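Local coordinates for 50S ribosomal protein L10 (Thermotoga maritima, PDB 1ZAV), which forms part of the ribosomal stalk, binding L7/L12 dimers and large-subunit rRNA and probably playing a central role in the interaction of the ribosome with GTP-bound translation factors, at residues K20-I25 / V85-E90. Sequence-based numbering, arbitrary orientation.
Sequences KKTSLI and VLYVTE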
loop_
_atom_site.group_PDB
_atom_site.type_symbol
_atom_site.label_atom_id
_atom_site.label_comp_id
_atom_site.label_asym_id
_atom_site.label_seq_id
_atom_site.Cartn_x
_atom_site.Cartn_y
_atom_site.Cartn_z
ATOM N N LYS A 20 -5.480 -29.017 -12.348
ATOM C CA LYS A 20 -4.627 -28.384 -13.341
ATOM C C LYS A 20 -5.238 -27.082 -13.849
ATOM O O LYS A 20 -4.557 -26.284 -14.492
ATOM C CB LYS A 20 -4.382 -29.316 -14.534
ATOM C CG LYS A 20 -3.382 -30.432 -14.283
ATOM C CD LYS A 20 -3.015 -31.130 -15.589
ATOM C CE LYS A 20 -2.354 -30.164 -16.568
ATOM N NZ LYS A 20 -2.164 -30.769 -17.917
ATOM N N LYS A 21 -6.517 -26.856 -13.568
ATOM C CA LYS A 21 -7.154 -25.636 -14.047
ATOM C C LYS A 21 -7.731 -24.729 -12.958
ATOM O O LYS A 21 -8.269 -23.670 -13.260
ATOM C CB LYS A 21 -8.263 -25.972 -15.046
ATOM C CG LYS A 21 -9.572 -26.430 -14.420
ATOM C CD LYS A 21 -10.730 -26.184 -15.392
ATOM C CE LYS A 21 -12.086 -26.405 -14.734
ATOM N NZ LYS A 21 -13.207 -25.900 -15.580
ATOM N N THR A 22 -7.617 -25.145 -11.704
ATOM C CA THR A 22 -8.141 -24.372 -10.578
ATOM C C THR A 22 -7.317 -23.132 -10.267
ATOM O O THR A 22 -6.118 -23.089 -10.547
ATOM C CB THR A 22 -8.179 -25.227 -9.317
ATOM O OG1 THR A 22 -6.908 -25.873 -9.147
ATOM C CG2 THR A 22 -9.283 -26.268 -9.421
ATOM N N SER A 23 -7.966 -22.126 -9.683
ATOM C CA SER A 23 -7.296 -20.887 -9.315
ATOM C C SER A 23 -7.138 -20.852 -7.793
ATOM O O SER A 23 -6.472 -19.980 -7.239
ATOM C CB SER A 23 -8.103 -19.677 -9.796
ATOM O OG SER A 23 -9.332 -19.558 -9.099
ATOM N N LEU A 24 -7.757 -21.821 -7.134
ATOM C CA LEU A 24 -7.698 -21.948 -5.689
ATOM C C LEU A 24 -7.934 -23.392 -5.278
ATOM O O LEU A 24 -8.784 -24.086 -5.840
ATOM C CB LEU A 24 -8.760 -21.056 -5.009
ATOM C CG LEU A 24 -9.021 -21.395 -3.531
ATOM C CD1 LEU A 24 -7.798 -21.005 -2.716
ATOM C CD2 LEU A 24 -10.248 -20.648 -2.995
ATOM N N ILE A 25 -7.143 -23.834 -4.311
ATOM C CA ILE A 25 -7.252 -25.150 -3.714
ATOM C C ILE A 25 -6.965 -24.844 -2.243
ATOM O O ILE A 25 -5.852 -24.456 -1.895
ATOM C CB ILE A 25 -6.183 -26.159 -4.243
ATOM C CG1 ILE A 25 -6.391 -26.418 -5.738
ATOM C CG2 ILE A 25 -6.302 -27.481 -3.494
ATOM C CD1 ILE A 25 -5.307 -27.321 -6.374
ATOM N N VAL A 85 -11.726 -30.357 0.549
ATOM C CA VAL A 85 -11.045 -29.452 -0.347
ATOM C C VAL A 85 -11.987 -28.452 -1.008
ATOM O O VAL A 85 -13.030 -28.821 -1.551
ATOM C CB VAL A 85 -10.264 -30.265 -1.433
ATOM C CG1 VAL A 85 -11.218 -30.975 -2.369
ATOM C CG2 VAL A 85 -9.369 -29.367 -2.198
ATOM N N LEU A 86 -11.605 -27.182 -0.949
ATOM C CA LEU A 86 -12.382 -26.097 -1.536
ATOM C C LEU A 86 -11.618 -25.612 -2.757
ATOM O O LEU A 86 -10.490 -25.142 -2.635
ATOM C CB LEU A 86 -12.525 -24.955 -0.521
ATOM C CG LEU A 86 -13.326 -23.691 -0.846
ATOM C CD1 LEU A 86 -13.347 -22.790 0.386
ATOM C CD2 LEU A 86 -12.711 -22.952 -2.017
ATOM N N TYR A 87 -12.211 -25.728 -3.939
ATOM C CA TYR A 87 -11.515 -25.269 -5.128
ATOM C C TYR A 87 -12.394 -24.447 -6.039
ATOM O O TYR A 87 -13.620 -24.588 -6.026
ATOM C CB TYR A 87 -10.872 -26.451 -5.876
ATOM C CG TYR A 87 -11.825 -27.520 -6.341
ATOM C CD1 TYR A 87 -12.612 -27.337 -7.473
ATOM C CD2 TYR A 87 -11.911 -28.733 -5.670
ATOM C CE1 TYR A 87 -13.457 -28.342 -7.932
ATOM C CE2 TYR A 87 -12.753 -29.746 -6.117
ATOM C CZ TYR A 87 -13.518 -29.542 -7.250
ATOM O OH TYR A 87 -14.332 -30.551 -7.695
ATOM N N VAL A 88 -11.753 -23.561 -6.796
ATOM C CA VAL A 88 -12.438 -22.677 -7.723
ATOM C C VAL A 88 -11.968 -22.932 -9.147
ATOM O O VAL A 88 -10.767 -22.960 -9.417
ATOM C CB VAL A 88 -12.181 -21.191 -7.371
ATOM C CG1 VAL A 88 -12.791 -20.280 -8.438
ATOM C CG2 VAL A 88 -12.783 -20.874 -5.999
ATOM N N THR A 89 -12.920 -23.124 -10.055
ATOM C CA THR A 89 -12.582 -23.367 -11.449
ATOM C C THR A 89 -12.995 -22.185 -12.322
ATOM O O THR A 89 -12.484 -22.019 -13.431
ATOM C CB THR A 89 -13.247 -24.669 -11.975
ATOM O OG1 THR A 89 -14.638 -24.673 -11.643
ATOM C CG2 THR A 89 -12.586 -25.894 -11.354
ATOM N N GLU A 90 -13.918 -21.366 -11.825
ATOM C CA GLU A 90 -14.360 -20.201 -12.573
ATOM C C GLU A 90 -14.729 -19.059 -11.639
ATOM O O GLU A 90 -15.444 -19.264 -10.664
ATOM C CB GLU A 90 -15.561 -20.532 -13.466
ATOM C CG GLU A 90 -15.810 -19.426 -14.486
ATOM C CD GLU A 90 -17.049 -19.637 -15.337
ATOM O OE1 GLU A 90 -17.209 -18.882 -16.316
ATOM O OE2 GLU A 90 -17.859 -20.539 -15.031
HETATM O O HOH W 1 -9.766 -22.697 -15.391
#
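S23 N donates to V88 O over 2.9 Å, an almost straight bond (162°). The return bond is longer: V88 N reaches L24 O at 3.2 Å. V88 thus uses both its backbone N and O across the gap, but on two successive residues, S23 and L24, where the segment 20-25 is just entering its strand. The backbone N of L24 is buried and has no partner in the model. Alpha C-H groups add to the pairing, with T22 CA 3.2 Å from V88 O and I25 CA 3.4 Å from L86 O. Beyond the strand ends, a water donates to K21 O and, weakly, to T89 O.

Side chains pack on both faces of this antiparallel pair. On one, L24 has CG anti to its backbone N (chi1 165°), which carries CD2 to V88 CG2 at 3.9 Å; its approach to L86 CD2 holds for one of two modelled L86 conformers and is doubtful. On the other, the CG2 methyls of I25 and V85 meet at 3.8 Å, and T22 CG2 lies obliquely to the Y87 ring. At the margin, the extended K21 chain brings CE tightly against T89 CG2, 3.5 Å away.

The contact joins two inner strands of the antiparallel five-stranded sheet, 24-28 and 83-88, flanked by 114-119 and 53-58. Helix 94-106 covers the L24, L86 and V88 face through V97, A96 and I100, whereas on the other face F19 of helix 5-19 touches both I25 and Y87, and I18 touches Y87.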